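Local coordinates for carboxylic ester hydrolase (Aspergillus niger, PDB 7K4O), which hydrolyses ester bonds in tannins as a serine esterase of the tannase family, probably releasing gallic acid from its substrates, at residues Ala7-Asp12 with Arg167-Met172; Val74-Trp79 with Arg156-Ile161; Gly122-Phe127 with Tyr144-Met149; Thr402-His405 with Lys410-His413. One frame throughout, in Å; residues are numbered along the deposited sequence.

Interaction 1 (Ala7-Asp12 with Arg167-Met172); sequences AELCTD and RNVYGM
The phenol oxygen OH of Tyr170 is hydrogen-bonded to Pro81 O, and methyl CD2 of Leu9 packs 4.0 Å from that same OH atom. The methyl also meets the ring, with Leu9 CD2 lying 3.9 Å from Tyr170 CE1. It approaches the ring obliquely. The other branch of the leucine works separately: Leu9 CD1 touches Val169 CG2 at 3.6 Å. Leu9 therefore forks over two consecutive residues and meets both side chains at about a right angle. Its CG stands opposite the backbone N (chi1 176°), which sends the fork out from helix 6-9. Within 167-172, Val169 CG1 sits 3.6 Å above one face of the Tyr170 ring, near the rim. Phe86 also stacks with this ring. Helix 144-169 ends here in a Schellman motif. Gly171 has positive phi, and Met172 N bonds back to Arg167 O at 2.9 Å. Just past Leu9, Cys10 forms a disulfide with Cys58. The contact thus joins the N-terminal helix to the C-terminal end of helix 144-169. No hydrogen bond crosses between the segments, so apolar packing carries the contact, while the tyrosine hydroxyl is satisfied by Pro81.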
loop_
_atom_site.group_PDB
_atom_site.type_symbol
_atom_site.label_atom_id
_atom_site.label_comp_id
_atom_site.label_asym_id
_atom_site.label_seq_id
_atom_site.Cartn_x
_atom_site.Cartn_y
_atom_site.Cartn_z
ATOM N N ALA A 7 12.604 31.165 11.757
ATOM C CA ALA A 7 13.215 31.322 13.083
ATOM C C ALA A 7 12.185 31.819 14.089
ATOM O O ALA A 7 12.282 31.467 15.264
ATOM C CB ALA A 7 14.435 32.236 13.005
ATOM N N GLU A 8 11.256 32.680 13.690
ATOM C CA GLU A 8 10.238 33.175 14.639
ATOM C C GLU A 8 9.204 32.085 14.962
ATOM O O GLU A 8 8.695 32.098 16.095
ATOM C CB GLU A 8 9.543 34.405 14.062
ATOM C CG GLU A 8 10.447 35.645 13.995
ATOM C CD GLU A 8 9.821 36.793 13.198
ATOM O OE1 GLU A 8 8.700 36.616 12.649
ATOM O OE2 GLU A 8 10.426 37.878 13.170
ATOM N N LEU A 9 8.885 31.270 13.969
ATOM C CA LEU A 9 7.857 30.182 14.064
ATOM C C LEU A 9 8.376 29.050 14.965
ATOM O O LEU A 9 7.643 28.533 15.832
ATOM C CB LEU A 9 7.576 29.629 12.680
ATOM C CG LEU A 9 6.606 28.430 12.625
ATOM C CD1 LEU A 9 5.269 28.866 13.017
ATOM C CD2 LEU A 9 6.543 27.855 11.240
ATOM N N CYS A 10 9.664 28.732 14.829
ATOM C CA CYS A 10 10.196 27.473 15.383
ATOM C C CYS A 10 10.716 27.683 16.799
ATOM O O CYS A 10 11.957 27.587 17.025
ATOM C CB CYS A 10 11.237 26.926 14.437
ATOM S SG CYS A 10 11.535 25.155 14.732
ATOM N N THR A 11 9.819 27.896 17.738
ATOM C CA THR A 11 10.144 28.010 19.158
ATOM C C THR A 11 9.136 27.225 19.973
ATOM O O THR A 11 7.954 27.085 19.568
ATOM C CB THR A 11 10.168 29.465 19.644
ATOM O OG1 THR A 11 8.828 29.910 19.898
ATOM C CG2 THR A 11 10.881 30.377 18.657
ATOM N N ASP A 12 9.548 26.796 21.153
ATOM C CA ASP A 12 8.642 26.031 22.022
ATOM C C ASP A 12 7.447 26.909 22.383
ATOM O O ASP A 12 6.324 26.390 22.438
ATOM C CB ASP A 12 9.363 25.554 23.279
ATOM C CG ASP A 12 10.335 24.415 23.095
ATOM O OD1 ASP A 12 10.436 23.872 21.984
ATOM O OD2 ASP A 12 11.009 24.076 24.121
ATOM N N ARG A 167 -3.804 25.210 11.885
ATOM C CA ARG A 167 -4.648 26.443 11.813
ATOM C C ARG A 167 -4.179 27.494 12.814
ATOM O O ARG A 167 -4.089 28.705 12.442
ATOM C CB ARG A 167 -6.114 26.165 12.111
ATOM C CG ARG A 167 -6.825 25.469 10.978
ATOM C CD ARG A 167 -8.297 25.361 11.407
ATOM N NE ARG A 167 -9.015 25.012 10.203
ATOM C CZ ARG A 167 -9.392 25.882 9.270
ATOM N NH1 ARG A 167 -9.996 25.434 8.184
ATOM N NH2 ARG A 167 -9.139 27.171 9.421
ATOM N N ASN A 168 -3.867 27.078 14.023
ATOM C CA ASN A 168 -3.493 28.041 15.086
ATOM C C ASN A 168 -2.122 28.647 14.785
ATOM O O ASN A 168 -1.965 29.884 14.917
ATOM C CB ASN A 168 -3.526 27.409 16.457
ATOM C CG ASN A 168 -4.908 26.985 16.915
ATOM O OD1 ASN A 168 -5.890 27.567 16.459
ATOM N ND2 ASN A 168 -4.986 25.989 17.800
ATOM N N VAL A 169 -1.142 27.848 14.396
ATOM C CA VAL A 169 0.264 28.301 14.362
ATOM C C VAL A 169 0.475 29.266 13.203
ATOM O O VAL A 169 1.268 30.210 13.371
ATOM C CB VAL A 169 1.234 27.113 14.400
ATOM C CG1 VAL A 169 1.410 26.544 13.043
ATOM C CG2 VAL A 169 2.561 27.534 15.034
ATOM N N TYR A 170 -0.288 29.147 12.116
ATOM C CA TYR A 170 -0.146 30.028 10.939
ATOM C C TYR A 170 -1.180 31.160 10.996
ATOM O O TYR A 170 -1.220 31.942 10.035
ATOM C CB TYR A 170 -0.246 29.240 9.657
ATOM C CG TYR A 170 0.941 28.307 9.443
ATOM C CD1 TYR A 170 2.221 28.802 9.196
ATOM C CD2 TYR A 170 0.793 26.933 9.508
ATOM C CE1 TYR A 170 3.307 27.967 8.980
ATOM C CE2 TYR A 170 1.850 26.095 9.265
ATOM C CZ TYR A 170 3.133 26.596 9.094
ATOM O OH TYR A 170 4.149 25.731 8.812
ATOM N N GLY A 171 -1.983 31.224 12.039
ATOM C CA GLY A 171 -2.969 32.332 12.202
ATOM C C GLY A 171 -4.081 32.258 11.184
ATOM O O GLY A 171 -4.581 33.338 10.730
ATOM N N MET A 172 -4.497 31.055 10.810
ATOM C CA MET A 172 -5.637 30.895 9.874
ATOM C C MET A 172 -6.929 31.305 10.580
ATOM O O MET A 172 -7.172 30.968 11.747
ATOM C CB MET A 172 -5.754 29.459 9.377
ATOM C CG MET A 172 -4.567 29.032 8.548
ATOM S SD MET A 172 -4.670 27.365 7.903
ATOM C CE MET A 172 -6.021 27.562 6.746
#

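Interaction 2 (Val74-Trp79 with Arg156-Ile161); sequences VLLEIW and RELSLI
Leu76 on strand 74-81 loses more surface here than any other residue, and it meets Leu158 and Ile161 on helix 144-169. Its two methyls take one partner each. Leu76 CD2 touches Leu158 CD1 at 4.0 Å. Leu76 CD1 lies 3.9 Å from Ile161 CG2, and the CD1 tip of Ile161 reaches the same Leu76 CD1 at 4.2 Å. Leu76 CG is set opposite the carbonyl carbon (chi1 -59°), with the side chain extended toward the helix. Leu158 starts off to one side of the contact, but with CG opposite the backbone N (chi1 167°), its CD1 branch reaches the strand. Leu158 and Ile161 are three residues apart, about one helical turn, so the leucine fork bridges successive turns. This is helix-on-sheet packing, as in the alpha/beta-hydrolase fold. Glu77 points away from the helix, and its carboxylate serves the other face of the sheet. There Trp79 NE1 donates to Glu77 OE1 at 3.0 Å, and OE1 accepts through its anti lone pair. Glu157, at the margin of the leucine cluster, is buried and bonds to Tyr64 OH and His66 NE2 on strand 50-66. The touching groups are all aliphatic, and no hydrogen bond crosses between the segments, so shape and burial hold helix and strand together. Glu157 finds its partners at the margin, and Glu77 and Trp79 pair on the other face of the sheet.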
loop_
_atom_site.group_PDB
_atom_site.type_symbol
_atom_site.label_atom_id
_atom_site.label_comp_id
_atom_site.label_asym_id
_atom_site.label_seq_id
_atom_site.Cartn_x
_atom_site.Cartn_y
_atom_site.Cartn_z
ATOM N N VAL A 74 1.292 8.688 23.418
ATOM C CA VAL A 74 1.372 8.759 21.956
ATOM C C VAL A 74 2.298 9.943 21.617
ATOM O O VAL A 74 2.178 11.000 22.241
ATOM C CB VAL A 74 -0.018 8.951 21.344
ATOM C CG1 VAL A 74 0.074 8.937 19.835
ATOM C CG2 VAL A 74 -1.028 7.900 21.837
ATOM N N LEU A 75 3.197 9.752 20.689
ATOM C CA LEU A 75 4.062 10.831 20.173
ATOM C C LEU A 75 3.580 11.187 18.753
ATOM O O LEU A 75 3.392 10.329 17.900
ATOM C CB LEU A 75 5.518 10.383 20.114
ATOM C CG LEU A 75 6.068 9.910 21.444
ATOM C CD1 LEU A 75 7.474 9.411 21.296
ATOM C CD2 LEU A 75 5.986 10.997 22.489
ATOM N N LEU A 76 3.549 12.485 18.481
ATOM C CA LEU A 76 3.372 12.993 17.121
ATOM C C LEU A 76 4.632 13.747 16.704
ATOM O O LEU A 76 5.295 14.379 17.549
ATOM C CB LEU A 76 2.165 13.933 17.063
ATOM C CG LEU A 76 0.817 13.352 17.470
ATOM C CD1 LEU A 76 -0.267 14.377 17.233
ATOM C CD2 LEU A 76 0.506 12.062 16.718
ATOM N N GLU A 77 4.922 13.674 15.431
ATOM C CA GLU A 77 5.999 14.482 14.831
ATOM C C GLU A 77 5.378 15.208 13.643
ATOM O O GLU A 77 4.812 14.557 12.776
ATOM C CB GLU A 77 7.210 13.648 14.402
ATOM C CG GLU A 77 8.323 14.489 13.753
ATOM C CD GLU A 77 9.676 13.777 13.698
ATOM O OE1 GLU A 77 10.388 13.893 12.696
ATOM O OE2 GLU A 77 9.944 12.978 14.653
ATOM N N ILE A 78 5.545 16.532 13.614
ATOM C CA ILE A 78 4.921 17.373 12.574
ATOM C C ILE A 78 6.018 18.313 12.067
ATOM O O ILE A 78 6.683 18.935 12.890
ATOM C CB ILE A 78 3.716 18.145 13.170
ATOM C CG1 ILE A 78 2.593 17.158 13.584
ATOM C CG2 ILE A 78 3.167 19.160 12.170
ATOM C CD1 ILE A 78 1.462 17.808 14.351
ATOM N N TRP A 79 6.171 18.360 10.771
ATOM C CA TRP A 79 7.103 19.319 10.137
ATOM C C TRP A 79 6.288 20.495 9.613
ATOM O O TRP A 79 5.436 20.282 8.751
ATOM C CB TRP A 79 7.890 18.656 9.055
ATOM C CG TRP A 79 8.835 17.577 9.497
ATOM C CD1 TRP A 79 9.024 17.065 10.754
ATOM C CD2 TRP A 79 9.720 16.862 8.631
ATOM N NE1 TRP A 79 9.976 16.069 10.710
ATOM C CE2 TRP A 79 10.385 15.890 9.418
ATOM C CE3 TRP A 79 9.981 16.906 7.269
ATOM C CZ2 TRP A 79 11.335 15.031 8.871
ATOM C CZ3 TRP A 79 10.901 16.040 6.714
ATOM C CH2 TRP A 79 11.565 15.100 7.512
ATOM N N ARG A 156 -6.912 9.078 13.009
ATOM C CA ARG A 156 -7.997 10.033 13.326
ATOM C C ARG A 156 -7.471 11.117 14.272
ATOM O O ARG A 156 -7.720 12.328 14.035
ATOM C CB ARG A 156 -9.171 9.256 13.908
ATOM C CG ARG A 156 -10.339 10.108 14.335
ATOM C CD ARG A 156 -10.803 10.974 13.239
ATOM N NE ARG A 156 -12.099 11.560 13.632
ATOM C CZ ARG A 156 -12.708 12.507 12.911
ATOM N NH1 ARG A 156 -12.215 12.913 11.753
ATOM N NH2 ARG A 156 -13.857 12.988 13.324
ATOM N N GLU A 157 -6.785 10.700 15.352
ATOM C CA GLU A 157 -6.250 11.630 16.366
ATOM C C GLU A 157 -5.190 12.547 15.734
ATOM O O GLU A 157 -5.196 13.759 16.024
ATOM C CB GLU A 157 -5.718 10.828 17.537
ATOM C CG GLU A 157 -6.813 10.163 18.361
ATOM C CD GLU A 157 -6.382 9.088 19.357
ATOM O OE1 GLU A 157 -5.155 8.840 19.497
ATOM O OE2 GLU A 157 -7.300 8.517 20.006
ATOM N N LEU A 158 -4.285 11.969 14.952
ATOM C CA LEU A 158 -3.230 12.747 14.267
ATOM C C LEU A 158 -3.883 13.846 13.418
ATOM O O LEU A 158 -3.427 15.004 13.471
ATOM C CB LEU A 158 -2.325 11.841 13.439
ATOM C CG LEU A 158 -1.368 12.531 12.436
ATOM C CD1 LEU A 158 -0.446 13.533 13.101
ATOM C CD2 LEU A 158 -0.630 11.493 11.627
ATOM N N SER A 159 -4.865 13.501 12.606
ATOM C CA SER A 159 -5.490 14.534 11.745
ATOM C C SER A 159 -6.166 15.584 12.608
ATOM O O SER A 159 -6.003 16.815 12.321
ATOM C CB SER A 159 -6.442 13.923 10.770
ATOM O OG SER A 159 -5.742 13.137 9.834
ATOM N N LEU A 160 -6.949 15.195 13.614
ATOM C CA LEU A 160 -7.681 16.206 14.418
ATOM C C LEU A 160 -6.680 17.136 15.092
ATOM O O LEU A 160 -6.861 18.355 15.048
ATOM C CB LEU A 160 -8.561 15.514 15.440
ATOM C CG LEU A 160 -9.792 14.839 14.860
ATOM C CD1 LEU A 160 -10.451 13.920 15.890
ATOM C CD2 LEU A 160 -10.788 15.888 14.407
ATOM N N ILE A 161 -5.658 16.585 15.739
ATOM C CA ILE A 161 -4.676 17.412 16.495
ATOM C C ILE A 161 -3.820 18.246 15.526
ATOM O O ILE A 161 -3.635 19.472 15.778
ATOM C CB ILE A 161 -3.805 16.543 17.401
ATOM C CG1 ILE A 161 -4.648 15.915 18.482
ATOM C CG2 ILE A 161 -2.657 17.359 17.947
ATOM C CD1 ILE A 161 -3.941 14.765 19.192
#

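Interaction 3 (Gly122-Phe127 with Tyr144-Met149); sequences GGFGGF and YETLYM
Thr146 and Met149, in the first turns of helix 144-169, pack against a glycine-rich loop, 122-127, that follows strand 115-120. The setting is the alpha/beta-hydrolase fold, where this helix lies in the crossover from strand 115-120 to strand 179-185. The carboxylate of Glu145 makes no contact with the loop and forms a salt bridge with Lys153. Thr146 comes next and splits its two branches. OG1 is hydrogen-bonded to Ala134 O, while CG2 faces the loop. Thr146 CG2 sits 3.8 Å from Phe124 CE1 and meets the ring obliquely. The phenylalanine is turned back over its own loop, with Gly122 C 3.7 Å above one face of the Phe124 ring, toward the rim. Lacking a side chain, Gly122 leaves room for this. Gly122 and Gly123 both have positive phi, and the carboxylate of Asp121 holds the loop by bonding to the N atoms of Gly123 and Gly126. Further along the helix, Met149 N is bonded to Glu145 O at 2.8 Å. The Met149 side chain points to the loop, but it is bent at both chi2 (-67°) and chi3 (-83°). The chain therefore curls round the Gly122 carbonyl instead of running past it. It also packs on Val74 and His66, so it links loop, helix and sheet. The curl brings its carbons close to one oxygen: Met149 CB is 3.5 Å and Met149 CE 3.4 Å from Gly122 O.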
loop_
_atom_site.group_PDB
_atom_site.type_symbol
_atom_site.label_atom_id
_atom_site.label_comp_id
_atom_site.label_asym_id
_atom_site.label_seq_id
_atom_site.Cartn_x
_atom_site.Cartn_y
_atom_site.Cartn_z
ATOM N N GLY A 122 1.655 6.000 17.125
ATOM C CA GLY A 122 0.580 5.036 17.399
ATOM C C GLY A 122 0.406 4.673 18.846
ATOM O O GLY A 122 -0.499 3.830 19.141
ATOM N N GLY A 123 1.182 5.252 19.751
ATOM C CA GLY A 123 1.227 4.831 21.161
ATOM C C GLY A 123 2.162 3.656 21.394
ATOM O O GLY A 123 2.107 3.091 22.503
ATOM N N PHE A 124 3.016 3.287 20.432
ATOM C CA PHE A 124 3.784 2.024 20.540
ATOM C C PHE A 124 5.092 2.190 21.309
ATOM O O PHE A 124 5.865 1.203 21.340
ATOM C CB PHE A 124 4.029 1.458 19.150
ATOM C CG PHE A 124 2.825 1.370 18.243
ATOM C CD1 PHE A 124 1.551 1.117 18.746
ATOM C CD2 PHE A 124 3.000 1.413 16.874
ATOM C CE1 PHE A 124 0.455 1.016 17.897
ATOM C CE2 PHE A 124 1.914 1.331 16.030
ATOM C CZ PHE A 124 0.650 1.139 16.546
ATOM N N GLY A 125 5.384 3.350 21.875
ATOM C CA GLY A 125 6.583 3.560 22.709
ATOM C C GLY A 125 7.755 4.148 21.954
ATOM O O GLY A 125 8.939 3.829 22.304
ATOM N N GLY A 126 7.512 4.918 20.918
ATOM C CA GLY A 126 8.551 5.554 20.107
ATOM C C GLY A 126 8.317 5.336 18.650
ATOM O O GLY A 126 7.753 4.303 18.280
ATOM N N PHE A 127 8.756 6.251 17.789
ATOM C CA PHE A 127 8.538 6.134 16.345
ATOM C C PHE A 127 9.106 4.847 15.775
ATOM O O PHE A 127 8.600 4.306 14.781
ATOM C CB PHE A 127 9.045 7.368 15.580
ATOM C CG PHE A 127 8.337 8.623 15.967
ATOM C CD1 PHE A 127 7.011 8.875 15.576
ATOM C CD2 PHE A 127 8.992 9.577 16.713
ATOM C CE1 PHE A 127 6.357 10.013 16.034
ATOM C CE2 PHE A 127 8.338 10.710 17.150
ATOM C CZ PHE A 127 7.024 10.946 16.779
ATOM N N TYR A 144 -6.002 -4.570 23.051
ATOM C CA TYR A 144 -7.013 -3.981 22.129
ATOM C C TYR A 144 -6.712 -2.517 21.824
ATOM O O TYR A 144 -7.106 -2.083 20.702
ATOM C CB TYR A 144 -8.424 -4.142 22.693
ATOM C CG TYR A 144 -8.873 -5.575 22.811
ATOM C CD1 TYR A 144 -9.059 -6.359 21.687
ATOM C CD2 TYR A 144 -9.169 -6.134 24.035
ATOM C CE1 TYR A 144 -9.473 -7.672 21.757
ATOM C CE2 TYR A 144 -9.606 -7.450 24.129
ATOM C CZ TYR A 144 -9.759 -8.220 22.996
ATOM O OH TYR A 144 -10.224 -9.515 23.116
ATOM N N GLU A 145 -6.127 -1.773 22.736
ATOM C CA GLU A 145 -5.788 -0.362 22.479
ATOM C C GLU A 145 -4.820 -0.319 21.279
ATOM O O GLU A 145 -4.988 0.522 20.355
ATOM C CB GLU A 145 -5.199 0.334 23.701
ATOM C CG GLU A 145 -4.749 1.756 23.408
ATOM C CD GLU A 145 -5.817 2.774 23.065
ATOM O OE1 GLU A 145 -5.424 3.976 22.728
ATOM O OE2 GLU A 145 -7.015 2.455 23.145
ATOM N N THR A 146 -3.801 -1.179 21.280
ATOM C CA THR A 146 -2.850 -1.252 20.153
ATOM C C THR A 146 -3.590 -1.573 18.870
ATOM O O THR A 146 -3.338 -0.928 17.828
ATOM C CB THR A 146 -1.742 -2.287 20.390
ATOM O OG1 THR A 146 -1.101 -1.993 21.626
ATOM C CG2 THR A 146 -0.768 -2.319 19.239
ATOM N N LEU A 147 -4.460 -2.587 18.892
ATOM C CA LEU A 147 -5.233 -2.989 17.722
ATOM C C LEU A 147 -6.016 -1.802 17.168
ATOM O O LEU A 147 -5.925 -1.553 15.956
ATOM C CB LEU A 147 -6.184 -4.138 18.084
ATOM C CG LEU A 147 -7.146 -4.535 16.999
ATOM C CD1 LEU A 147 -6.417 -5.171 15.837
ATOM C CD2 LEU A 147 -8.204 -5.513 17.484
ATOM N N TYR A 148 -6.764 -1.120 18.027
ATOM C CA TYR A 148 -7.636 -0.014 17.554
ATOM C C TYR A 148 -6.774 1.175 17.077
ATOM O O TYR A 148 -7.161 1.808 16.048
ATOM C CB TYR A 148 -8.642 0.411 18.629
ATOM C CG TYR A 148 -9.905 -0.409 18.554
ATOM C CD1 TYR A 148 -9.934 -1.711 19.055
ATOM C CD2 TYR A 148 -11.083 0.096 18.039
ATOM C CE1 TYR A 148 -11.095 -2.472 18.985
ATOM C CE2 TYR A 148 -12.249 -0.662 17.938
ATOM C CZ TYR A 148 -12.257 -1.960 18.442
ATOM O OH TYR A 148 -13.397 -2.719 18.416
ATOM N N MET A 149 -5.728 1.529 17.815
ATOM C CA MET A 149 -4.846 2.634 17.385
ATOM C C MET A 149 -4.207 2.310 16.009
ATOM O O MET A 149 -4.248 3.163 15.105
ATOM C CB MET A 149 -3.769 2.843 18.432
ATOM C CG MET A 149 -4.269 3.591 19.654
ATOM S SD MET A 149 -4.724 5.329 19.276
ATOM C CE MET A 149 -3.087 6.056 19.371
#

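Interaction 4 (Thr402-His405 with Lys410-His413); sequences TPFH and KVIH. With ZN (zinc ion), chain O.
The Phe404 ring points at the start of strand 410-416 and meets both the backbone of Lys410 and the side chain of Val411. Its CG stands opposite the backbone N (chi1 -179°), which carries the ring clear of its helix. The far end of the ring does the touching. Phe404 CZ lies 3.4 Å from Lys410 N and 3.5 Å from Lys410 O. The carbonyl carbon of Lys410 is at the ring edge, in its plane. The amide N and the valine methyl both approach the ring obliquely. Phe404 CE2 packs 3.6 Å from Val411 CG2, and the two side chains cross at a slant. Lys410 sends its own side chain away from helix 402-406, so its backbone makes the contact. The lysine side chain forms a cation-pi pair with Trp488.

The next residue, His405, takes no part in this packing. Its NE2 binds a zinc ion at 2.1 Å, and four waters are the metal's other ligands in the model. Water 1 lies in the plane of the imidazole at its edge. Trp454 stacks its ring on that of His405 and also touches Phe404.

In the alpha/beta-hydrolase sheet, strand 410-416 runs parallel between strands 205-209 and 455-460. Phe404 packs on Val196 and Val411 on Trp193, both of helix 187-196. Lys410 and Ile412 face helix 481-491, so the strand is held between these two helices.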
loop_
_atom_site.group_PDB
_atom_site.type_symbol
_atom_site.label_atom_id
_atom_site.label_comp_id
_atom_site.label_asym_id
_atom_site.label_seq_id
_atom_site.Cartn_x
_atom_site.Cartn_y
_atom_site.Cartn_z
ATOM N N THR A 402 -20.225 6.775 1.233
ATOM C CA THR A 402 -21.194 7.892 1.073
ATOM C C THR A 402 -20.686 9.152 1.803
ATOM O O THR A 402 -20.720 10.257 1.225
ATOM C CB THR A 402 -22.622 7.463 1.450
ATOM O OG1 THR A 402 -23.004 6.414 0.557
ATOM C CG2 THR A 402 -23.552 8.662 1.340
ATOM N N PRO A 403 -20.267 9.122 3.081
ATOM C CA PRO A 403 -19.860 10.349 3.775
ATOM C C PRO A 403 -18.684 11.075 3.085
ATOM O O PRO A 403 -18.736 12.300 2.867
ATOM C CB PRO A 403 -19.446 9.864 5.173
ATOM C CG PRO A 403 -20.289 8.623 5.381
ATOM C CD PRO A 403 -20.295 7.954 4.021
ATOM N N PHE A 404 -17.644 10.344 2.728
ATOM C CA PHE A 404 -16.473 10.916 2.025
ATOM C C PHE A 404 -16.898 11.501 0.680
ATOM O O PHE A 404 -16.519 12.649 0.299
ATOM C CB PHE A 404 -15.406 9.843 1.877
ATOM C CG PHE A 404 -14.149 10.300 1.206
ATOM C CD1 PHE A 404 -13.154 10.919 1.929
ATOM C CD2 PHE A 404 -13.977 10.124 -0.156
ATOM C CE1 PHE A 404 -11.999 11.327 1.294
ATOM C CE2 PHE A 404 -12.808 10.492 -0.775
ATOM C CZ PHE A 404 -11.811 11.097 -0.052
ATOM N N HIS A 405 -17.698 10.765 -0.074
ATOM C CA HIS A 405 -18.133 11.226 -1.411
ATOM C C HIS A 405 -18.972 12.505 -1.244
ATOM O O HIS A 405 -18.718 13.488 -1.999
ATOM C CB HIS A 405 -18.870 10.105 -2.135
ATOM C CG HIS A 405 -19.576 10.569 -3.369
ATOM N ND1 HIS A 405 -18.912 11.283 -4.353
ATOM C CD2 HIS A 405 -20.851 10.397 -3.784
ATOM C CE1 HIS A 405 -19.802 11.572 -5.323
ATOM N NE2 HIS A 405 -20.955 11.060 -4.967
ATOM N N LYS A 410 -11.771 13.219 -2.732
ATOM C CA LYS A 410 -11.147 12.596 -3.923
ATOM C C LYS A 410 -10.110 11.554 -3.503
ATOM O O LYS A 410 -9.393 11.762 -2.507
ATOM C CB LYS A 410 -10.457 13.661 -4.778
ATOM C CG LYS A 410 -11.350 14.795 -5.246
ATOM C CD LYS A 410 -12.495 14.356 -6.090
ATOM C CE LYS A 410 -13.043 15.483 -6.953
ATOM N NZ LYS A 410 -13.767 16.491 -6.143
ATOM N N VAL A 411 -9.994 10.483 -4.295
ATOM C CA VAL A 411 -8.954 9.458 -4.097
ATOM C C VAL A 411 -8.207 9.221 -5.401
ATOM O O VAL A 411 -8.866 9.004 -6.442
ATOM C CB VAL A 411 -9.554 8.139 -3.569
ATOM C CG1 VAL A 411 -8.507 7.048 -3.468
ATOM C CG2 VAL A 411 -10.266 8.350 -2.237
ATOM N N ILE A 412 -6.901 9.145 -5.306
ATOM C CA ILE A 412 -5.987 8.575 -6.339
ATOM C C ILE A 412 -5.409 7.298 -5.723
ATOM O O ILE A 412 -4.749 7.370 -4.685
ATOM C CB ILE A 412 -4.867 9.554 -6.755
ATOM C CG1 ILE A 412 -5.438 10.756 -7.486
ATOM C CG2 ILE A 412 -3.816 8.817 -7.558
ATOM C CD1 ILE A 412 -4.439 11.849 -7.721
ATOM N N HIS A 413 -5.731 6.176 -6.328
ATOM C CA HIS A 413 -5.299 4.838 -5.886
ATOM C C HIS A 413 -4.430 4.244 -6.999
ATOM O O HIS A 413 -4.872 4.219 -8.158
ATOM C CB HIS A 413 -6.566 4.046 -5.614
ATOM C CG HIS A 413 -6.430 2.642 -5.142
ATOM N ND1 HIS A 413 -7.548 1.900 -4.856
ATOM C CD2 HIS A 413 -5.365 1.834 -4.951
ATOM C CE1 HIS A 413 -7.164 0.675 -4.485
ATOM N NE2 HIS A 413 -5.848 0.595 -4.530
HETATM ZN ZN ZN O . -22.808 11.317 -5.866
HETATM O O HOH W 1 -24.475 9.497 -5.323
HETATM O O HOH W 2 -22.030 10.287 -7.710
HETATM O O HOH W 3 -22.890 13.401 -7.127
HETATM O O HOH W 4 -24.136 12.321 -4.222
#

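Interactions 1, 2 and 3 all use helix 144-169, at its end, middle and start respectively. Along the chain they are nested: interaction 3 lies inside the loop closed by interaction 2, and interaction 2 inside that of interaction 1. The centres of interactions 2 and 3 are about 13 Å apart. They touch where Met149 meets Glu157 and where Phe127 packs on strand 74-79. Interaction 1 is about 16 Å from interaction 2, centre to centre, without touching. Interaction 4 comes later in the chain, about 22 Å from interaction 2 between centres, yet both reach the same mixed sheet. One long helix thus ties the N-terminal region to the sheet, while interaction 4 packs a short helix on strand 410-416, next to the outermost strand 455-460.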